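Local coordinates for Poly(A) RNA polymerase protein 2 (Saccharomyces cerevisiae, PDB 3NYB) that adds poly(A) tails to RNA as the catalytic subunit of the TRAMP complex, which takes part in RNA surveillance, at residues Phe194-Leu197 with His198-Arg202; Ile219-Phe222 with Glu223-Lys227; Asp27-Ala30 with Tyr31-Ser35; Ser272-Ile275 with Ser276-Ser279. The protein carries 1 engineered substitution. All coordinates share one frame; numbering follows the deposited sequence.

Interaction 1. Residues Phe194-Leu197 with His198-Arg202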
# COMPACT_ATOMS: atom_id res chain seq x y z
N PHE A 194 1.89 6.84 3.21
CA PHE A 194 1.55 8.11 3.81
C PHE A 194 2.79 8.78 4.40
O PHE A 194 3.09 9.93 4.09
CB PHE A 194 0.49 7.93 4.89
CG PHE A 194 0.27 9.15 5.74
CD1 PHE A 194 -0.08 10.36 5.15
CD2 PHE A 194 0.40 9.08 7.12
CE1 PHE A 194 -0.29 11.48 5.93
CE2 PHE A 194 0.19 10.19 7.90
CZ PHE A 194 -0.15 11.40 7.30
N SER A 195 3.50 8.05 5.25
CA SER A 195 4.72 8.56 5.85
C SER A 195 5.65 9.08 4.76
O SER A 195 5.98 10.27 4.73
CB SER A 195 5.41 7.46 6.64
OG SER A 195 6.78 7.74 6.80
N PHE A 196 6.05 8.19 3.86
CA PHE A 196 6.93 8.54 2.75
C PHE A 196 6.52 9.85 2.07
O PHE A 196 7.33 10.78 1.95
CB PHE A 196 6.99 7.39 1.76
CG PHE A 196 7.40 7.79 0.37
CD1 PHE A 196 8.74 7.99 0.06
CD2 PHE A 196 6.45 7.94 -0.64
CE1 PHE A 196 9.12 8.34 -1.23
CE2 PHE A 196 6.83 8.29 -1.92
CZ PHE A 196 8.17 8.49 -2.22
N LEU A 197 5.28 9.93 1.62
CA LEU A 197 4.78 11.14 0.98
C LEU A 197 5.00 12.38 1.85
O LEU A 197 5.56 13.37 1.39
CB LEU A 197 3.28 11.00 0.66
CG LEU A 197 2.81 10.74 -0.78
CD1 LEU A 197 3.69 9.76 -1.53
CD2 LEU A 197 1.35 10.30 -0.82
N HIS A 198 4.58 12.31 3.11
CA HIS A 198 4.54 13.49 3.96
C HIS A 198 5.90 13.99 4.41
O HIS A 198 6.02 15.15 4.81
CB HIS A 198 3.61 13.29 5.15
CG HIS A 198 2.32 14.02 5.03
ND1 HIS A 198 1.71 14.26 3.80
CD2 HIS A 198 1.50 14.58 5.95
CE1 HIS A 198 0.59 14.92 3.99
NE2 HIS A 198 0.44 15.13 5.29
N MET A 199 6.92 13.15 4.35
CA MET A 199 8.25 13.61 4.73
C MET A 199 9.29 13.48 3.62
O MET A 199 10.45 13.18 3.87
CB MET A 199 8.72 12.94 6.01
CG MET A 199 8.66 11.45 6.01
SD MET A 199 9.24 10.83 7.59
CE MET A 199 10.95 11.35 7.52
N HIS A 200 8.86 13.74 2.39
CA HIS A 200 9.76 13.70 1.26
C HIS A 200 10.24 15.13 1.00
O HIS A 200 9.42 16.04 0.90
CB HIS A 200 9.02 13.15 0.04
CG HIS A 200 9.82 13.14 -1.22
ND1 HIS A 200 10.17 14.30 -1.89
CD2 HIS A 200 10.30 12.12 -1.96
CE1 HIS A 200 10.85 13.98 -2.98
NE2 HIS A 200 10.94 12.67 -3.04
N PRO A 201 11.56 15.32 0.90
CA PRO A 201 12.23 16.62 0.78
C PRO A 201 11.48 17.61 -0.12
O PRO A 201 11.32 18.78 0.24
CB PRO A 201 13.58 16.26 0.17
CG PRO A 201 13.85 14.89 0.69
CD PRO A 201 12.52 14.20 0.83
N ARG A 202 11.01 17.15 -1.27
CA ARG A 202 10.36 18.03 -2.24
C ARG A 202 8.91 18.25 -1.88
O ARG A 202 8.24 19.10 -2.47
CB ARG A 202 10.45 17.43 -3.63
CG ARG A 202 11.86 17.12 -4.09
CD ARG A 202 12.62 18.40 -4.36
NE ARG A 202 13.83 18.15 -5.13
CZ ARG A 202 14.38 19.03 -5.96
NH1 ARG A 202 13.81 20.22 -6.12
NH2 ARG A 202 15.48 18.73 -6.63
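Phe194 and His198 meet through their rings in the last turn of helix 186-198. The segment is the C-terminal end of that helix, leading through Met199 to His200, the N-cap of the short helix 201-204. The backbone bonds come first. His198 N donates to Phe194 O at 3.0 Å, and Met199 N to Ser195 O. Met199 N also makes a weak bond to Phe196 O, and His200 N a weak one to Leu197 O, as the chain leaves helical geometry at Met199.

Two aromatic pairs follow. Phe194 CE1 sits over the centre of one face of the His198 imidazole, and Phe194 CE1 to His198 CD2 is 3.6 Å. The two planes are oblique, at 46°. In the other pair, His200 turns its edge toward the face of Phe196, offset, with centroids 5.9 Å apart. Trp153 stacks on Phe194, and Phe78 of the Protein AIR2 chain packs on Phe196.

The polar ends of His200 are both used. NE2 bonds to Glu220 of helix 214-228. ND1 is the capping atom: with CG anti to the backbone N (chi1 176°), His200 ND1 accepts from Arg202 N at 3.0 Å, the donor tilted 22° from the ring plane.

Interaction 2. Residues Ile219-Phe222 with Glu223-Lys227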
# COMPACT_ATOMS: atom_id res chain seq x y z
N ILE A 219 8.79 5.06 -7.71
CA ILE A 219 10.14 4.53 -7.67
C ILE A 219 10.78 4.80 -6.32
O ILE A 219 11.25 3.88 -5.66
CB ILE A 219 10.99 5.11 -8.80
CG1 ILE A 219 10.55 4.51 -10.13
CG2 ILE A 219 12.45 4.81 -8.55
CD1 ILE A 219 11.33 5.01 -11.30
N GLU A 220 10.78 6.05 -5.89
CA GLU A 220 11.41 6.43 -4.63
C GLU A 220 10.77 5.74 -3.42
O GLU A 220 11.43 5.53 -2.40
CB GLU A 220 11.42 7.95 -4.46
CG GLU A 220 12.19 8.66 -5.56
CD GLU A 220 12.03 10.17 -5.51
OE1 GLU A 220 11.21 10.67 -4.73
OE2 GLU A 220 12.74 10.85 -6.28
N PHE A 221 9.50 5.39 -3.52
CA PHE A 221 8.87 4.64 -2.44
C PHE A 221 9.53 3.26 -2.31
O PHE A 221 9.83 2.82 -1.21
CB PHE A 221 7.37 4.49 -2.68
CG PHE A 221 6.71 3.46 -1.78
CD1 PHE A 221 6.11 3.83 -0.60
CD2 PHE A 221 6.70 2.12 -2.14
CE1 PHE A 221 5.50 2.89 0.22
CE2 PHE A 221 6.09 1.18 -1.33
CZ PHE A 221 5.50 1.57 -0.15
N PHE A 222 9.73 2.59 -3.43
CA PHE A 222 10.37 1.27 -3.40
C PHE A 222 11.83 1.38 -3.02
O PHE A 222 12.42 0.43 -2.49
CB PHE A 222 10.23 0.57 -4.75
CG PHE A 222 8.82 0.14 -5.07
CD1 PHE A 222 8.11 -0.64 -4.17
CD2 PHE A 222 8.23 0.51 -6.26
CE1 PHE A 222 6.82 -1.03 -4.46
CE2 PHE A 222 6.95 0.12 -6.55
CZ PHE A 222 6.24 -0.65 -5.65
N GLU A 223 12.42 2.53 -3.30
CA GLU A 223 13.82 2.79 -2.99
C GLU A 223 13.99 2.97 -1.49
O GLU A 223 14.89 2.40 -0.88
CB GLU A 223 14.28 4.05 -3.71
CG GLU A 223 15.68 4.48 -3.37
CD GLU A 223 16.05 5.79 -4.01
OE1 GLU A 223 17.06 5.83 -4.73
OE2 GLU A 223 15.30 6.77 -3.79
N LEU A 224 13.10 3.76 -0.90
CA LEU A 224 13.15 3.99 0.53
C LEU A 224 12.98 2.68 1.27
O LEU A 224 13.85 2.26 2.03
CB LEU A 224 12.07 4.99 0.95
CG LEU A 224 12.14 5.44 2.40
CD1 LEU A 224 11.44 4.47 3.30
CD2 LEU A 224 13.58 5.62 2.84
N TYR A 225 11.86 2.02 1.03
CA TYR A 225 11.47 0.84 1.80
C TYR A 225 12.10 -0.45 1.28
O TYR A 225 11.91 -1.51 1.86
CB TYR A 225 9.95 0.70 1.84
CG TYR A 225 9.27 1.82 2.57
CD1 TYR A 225 9.52 2.06 3.91
CD2 TYR A 225 8.36 2.65 1.92
CE1 TYR A 225 8.89 3.08 4.59
CE2 TYR A 225 7.73 3.68 2.60
CZ TYR A 225 8.00 3.89 3.93
OH TYR A 225 7.38 4.91 4.61
N GLY A 226 12.84 -0.35 0.19
CA GLY A 226 13.49 -1.53 -0.36
C GLY A 226 14.99 -1.57 -0.11
O GLY A 226 15.58 -2.64 -0.04
N LYS A 227 15.61 -0.40 0.03
CA LYS A 227 17.07 -0.31 0.06
C LYS A 227 17.66 0.39 1.27
O LYS A 227 18.80 0.12 1.64
CB LYS A 227 17.58 0.35 -1.22
CG LYS A 227 17.38 -0.50 -2.47
CD LYS A 227 17.54 0.31 -3.75
CE LYS A 227 18.97 0.81 -3.95
NZ LYS A 227 19.04 1.87 -5.01
O HOH W 1 13.85 6.67 -1.48
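Phe221 presents one ring face to the edge of Tyr225, one helical turn further on. The pair is an offset edge-to-face contact, with centroids 4.9 Å apart and planes at 64°. Tyr225 CD2 does the touching. Tyr225 CD2 lies above the rim of the Phe221 ring rather than over its centre, 3.3 Å from Phe221 CE1. Phe221 has CG anti to the backbone N (chi1 167°), whereas Tyr225 has CG beside its own N, and these two different positions let the rings meet. An alanine at Phe221 would remove the face on which Tyr225 rests and would probably leave the Tyr225 ring less fixed in its rotation, held mainly by its hydroxyl bond to Leu192 O.

The ring pair is an i to i+4 contact on helix 214-228, within the Cid1-family region. Tyr225 N donates to Phe221 O at 3.1 Å, and the bond is nearly straight. A wider pi-type turn follows at 224-227.

Glu220 and Glu223 run side by side, their carboxylate planes 15° apart. Glu220 OE2 and Glu223 OE2 are 5.4 Å from each other. Arg26 of the Protein AIR2 chain makes salt bridges to both, which probably offsets the like charges; Tyr28 of that chain also bonds to Glu220. A water donates to Glu220 O at 2.8 Å and to Glu223 OE2 at 2.7 Å, tying the second carboxylate to the helix backbone.

Interaction 3. Residues Asp27-Ala30 with Tyr31-Ser35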
# COMPACT_ATOMS: atom_id res chain seq x y z
N ASP A 27 -3.63 5.67 -15.57
CA ASP A 27 -4.43 4.86 -16.48
C ASP A 27 -4.88 3.58 -15.80
O ASP A 27 -6.07 3.24 -15.82
CB ASP A 27 -3.64 4.55 -17.75
CG ASP A 27 -3.42 5.79 -18.60
OD1 ASP A 27 -4.19 6.77 -18.41
OD2 ASP A 27 -2.49 5.79 -19.44
N PHE A 28 -3.93 2.90 -15.17
CA PHE A 28 -4.19 1.71 -14.38
C PHE A 28 -5.24 1.96 -13.30
O PHE A 28 -6.23 1.23 -13.22
CB PHE A 28 -2.90 1.20 -13.73
CG PHE A 28 -3.11 -0.00 -12.84
CD1 PHE A 28 -3.21 -1.27 -13.38
CD2 PHE A 28 -3.22 0.14 -11.47
CE1 PHE A 28 -3.42 -2.37 -12.57
CE2 PHE A 28 -3.43 -0.96 -10.66
CZ PHE A 28 -3.52 -2.20 -11.21
N VAL A 29 -5.01 2.98 -12.48
CA VAL A 29 -5.93 3.33 -11.40
C VAL A 29 -7.35 3.57 -11.91
O VAL A 29 -8.31 3.16 -11.28
CB VAL A 29 -5.46 4.58 -10.62
CG1 VAL A 29 -6.51 5.00 -9.57
CG2 VAL A 29 -4.13 4.32 -9.96
N ALA A 30 -7.47 4.23 -13.05
CA ALA A 30 -8.80 4.47 -13.59
C ALA A 30 -9.39 3.17 -14.12
O ALA A 30 -10.58 2.90 -13.97
CB ALA A 30 -8.77 5.55 -14.69
N TYR A 31 -8.53 2.35 -14.73
CA TYR A 31 -8.98 1.07 -15.24
C TYR A 31 -9.49 0.14 -14.12
O TYR A 31 -10.44 -0.63 -14.31
CB TYR A 31 -7.87 0.40 -16.05
CG TYR A 31 -8.23 -0.96 -16.56
CD1 TYR A 31 -8.95 -1.11 -17.74
CD2 TYR A 31 -7.86 -2.10 -15.86
CE1 TYR A 31 -9.29 -2.37 -18.22
CE2 TYR A 31 -8.21 -3.38 -16.33
CZ TYR A 31 -8.92 -3.49 -17.52
OH TYR A 31 -9.27 -4.73 -17.99
N ILE A 32 -8.85 0.22 -12.95
CA ILE A 32 -9.23 -0.62 -11.81
C ILE A 32 -10.34 0.07 -11.00
O ILE A 32 -10.76 -0.41 -9.96
CB ILE A 32 -8.03 -0.92 -10.90
CG1 ILE A 32 -7.59 0.34 -10.16
CG2 ILE A 32 -6.88 -1.50 -11.71
CD1 ILE A 32 -6.57 0.09 -9.07
N SER A 33 -10.80 1.21 -11.49
CA SER A 33 -11.80 1.99 -10.77
C SER A 33 -13.20 1.67 -11.33
O SER A 33 -13.35 1.38 -12.52
CB SER A 33 -11.47 3.48 -10.85
OG SER A 33 -10.23 3.77 -10.22
N PRO A 34 -14.24 1.69 -10.47
CA PRO A 34 -15.53 1.08 -10.84
C PRO A 34 -16.36 1.91 -11.81
O PRO A 34 -16.16 3.11 -11.95
CB PRO A 34 -16.27 1.00 -9.50
CG PRO A 34 -15.71 2.14 -8.73
CD PRO A 34 -14.24 2.11 -9.06
N SER A 35 -17.30 1.25 -12.47
CA SER A 35 -18.26 1.92 -13.33
C SER A 35 -19.59 2.03 -12.60
O SER A 35 -19.84 1.27 -11.64
CB SER A 35 -18.47 1.11 -14.60
OG SER A 35 -19.00 -0.17 -14.26
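Asp27 O and Phe28 O accept the last regular helical bonds of helix 17-31. Tyr31 N donates to Asp27 O and Ile32 N to Phe28 O, each at 2.8 Å. The chain then tightens. Ser33 N turns back to Ala30 O at 3.0 Å, and comes from above the carbonyl plane, 72° out of it. Beyond Ser33 the chain is extended through Pro34 to Ser35, the N-cap residue of helix 36-54.

Among the side chains, Ile32 lies across Phe28. Ile32 CG2 makes a CH-pi contact over the ring face, 3.6 Å from the Phe28 centroid and 16° off the normal. Ile32 CD1 reaches the rim of the same ring at Phe28 CE2, 3.7 Å away. Ile32 CG1 stands between the backbone N and the carbonyl carbon (chi1 70°), which places CG2 beside the N and over the ring. Trp5 meets Phe28 edge-to-face, and Ile166 and Leu165 of helix 160-173 pack on Phe28 and Ile32 respectively. A serine at Phe28 would lose the ring face under Ile32 CG2 and would probably open a gap between Ile32, Trp5 and helix 160-173.

Asp27 OD2 bonds to His11 and so ties the helix to the N-terminal segment. The chemistry implies a helix end held to helix 160-173 mainly by buried apolar contact through Phe28 and Ile32.

Interaction 4. Residues Ser272-Ile275 with Ser276-Ser279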
# COMPACT_ATOMS: atom_id res chain seq x y z
N SER A 272 1.08 1.16 22.66
CA SER A 272 1.84 0.16 23.40
C SER A 272 2.40 -0.98 22.53
O SER A 272 3.38 -1.62 22.90
CB SER A 272 0.98 -0.42 24.52
OG SER A 272 1.29 -1.78 24.76
N ASN A 273 1.77 -1.24 21.39
CA ASN A 273 2.25 -2.29 20.50
C ASN A 273 2.23 -1.90 19.02
O ASN A 273 1.52 -0.97 18.62
CB ASN A 273 1.44 -3.58 20.70
CG ASN A 273 0.16 -3.60 19.88
OD1 ASN A 273 -0.19 -4.62 19.29
ND2 ASN A 273 -0.54 -2.48 19.85
N ASN A 274 3.02 -2.59 18.20
CA ASN A 274 2.97 -2.34 16.77
C ASN A 274 2.00 -3.27 16.06
O ASN A 274 1.89 -4.45 16.38
CB ASN A 274 4.37 -2.35 16.12
CG ASN A 274 4.84 -3.73 15.71
OD1 ASN A 274 4.14 -4.72 15.90
ND2 ASN A 274 6.03 -3.80 15.14
N ILE A 275 1.25 -2.71 15.12
CA ILE A 275 0.29 -3.52 14.39
C ILE A 275 0.97 -4.36 13.30
O ILE A 275 0.33 -5.18 12.66
CB ILE A 275 -0.84 -2.66 13.79
CG1 ILE A 275 -0.41 -1.20 13.71
CG2 ILE A 275 -2.08 -2.74 14.66
CD1 ILE A 275 0.79 -0.96 12.85
N SER A 276 2.28 -4.16 13.13
CA SER A 276 3.03 -4.83 12.07
C SER A 276 3.82 -6.03 12.60
O SER A 276 4.62 -6.63 11.87
CB SER A 276 4.02 -3.87 11.41
OG SER A 276 3.86 -2.55 11.89
N ARG A 277 3.59 -6.37 13.86
CA ARG A 277 4.29 -7.48 14.49
C ARG A 277 4.06 -8.76 13.69
O ARG A 277 4.97 -9.56 13.53
CB ARG A 277 3.81 -7.66 15.93
CG ARG A 277 4.30 -8.93 16.60
CD ARG A 277 5.78 -8.86 16.91
NE ARG A 277 6.04 -7.95 18.02
CZ ARG A 277 6.22 -8.35 19.28
NH1 ARG A 277 6.17 -9.64 19.58
NH2 ARG A 277 6.45 -7.45 20.23
N GLY A 278 2.84 -8.92 13.20
CA GLY A 278 2.45 -10.14 12.50
C GLY A 278 3.05 -10.33 11.12
O GLY A 278 2.94 -11.41 10.54
N SER A 279 3.68 -9.28 10.58
CA SER A 279 4.34 -9.38 9.29
C SER A 279 5.72 -10.01 9.40
O SER A 279 6.74 -9.34 9.24
CB SER A 279 4.43 -8.00 8.63
OG SER A 279 3.14 -7.48 8.39
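Asn274 sends its amide oxygen over the turn toward Arg277. Asn274 OD1 lies 2.7 Å from Arg277 N, but the angle is too poor for a hydrogen bond. The same Asn274 OD1 is 3.0 Å from Arg277 CB, at the backbone end of the arginine. Asn274 CG sits between its backbone N and carbonyl carbon (chi1 87°), which folds the amide inward over the turn. The amide and guanidinium planes are 74° apart, and the two side chains cross at about a right angle. Next to them, Ile275 CD1 touches Ser276 OG at 3.6 Å.

The second shell is the segment of the same chain around Ile265. Ile275 makes a backbone hydrogen bond with Ile265, and Ser276 OG a weak one to Ile265 N. Asn274 rests on Ala264. Further along, Ser279 OG bonds to Gly183 O, joining this loop to the chain ahead of helix 186-198.

Two type I beta turns shape the backbone. One runs from Asn274 to Arg277, and the other from Ser276 to Ser279, where Ser279 N donates to Ser276 O at 3.1 Å. They overlap at Ser276 and Arg277. Such overlapping turns make a compact bend, here in the loop between strand 266-267 and helix 282-304.

In the fold
Interactions 1 and 2 are buried and touch each other. A probable hydrogen bond from His200 to Glu220 joins them, and Phe196 packs against helix 214-228. Both also meet the Protein AIR2 chain, through packing in interaction 1, while in interaction 2 Glu220 and Glu223 also pair with Arg26 of that chain. Interactions 3 and 4 are partly buried and touch no other chain of the assembly. They lie on opposite sides of the chain's centre, with centres about 32 Å apart. Aromatic pairs mark the first two contacts. Interaction 3 instead pairs an aliphatic group with a ring at a helix end. Interaction 4, in a loop, has no clear hydrogen bond between its two segments.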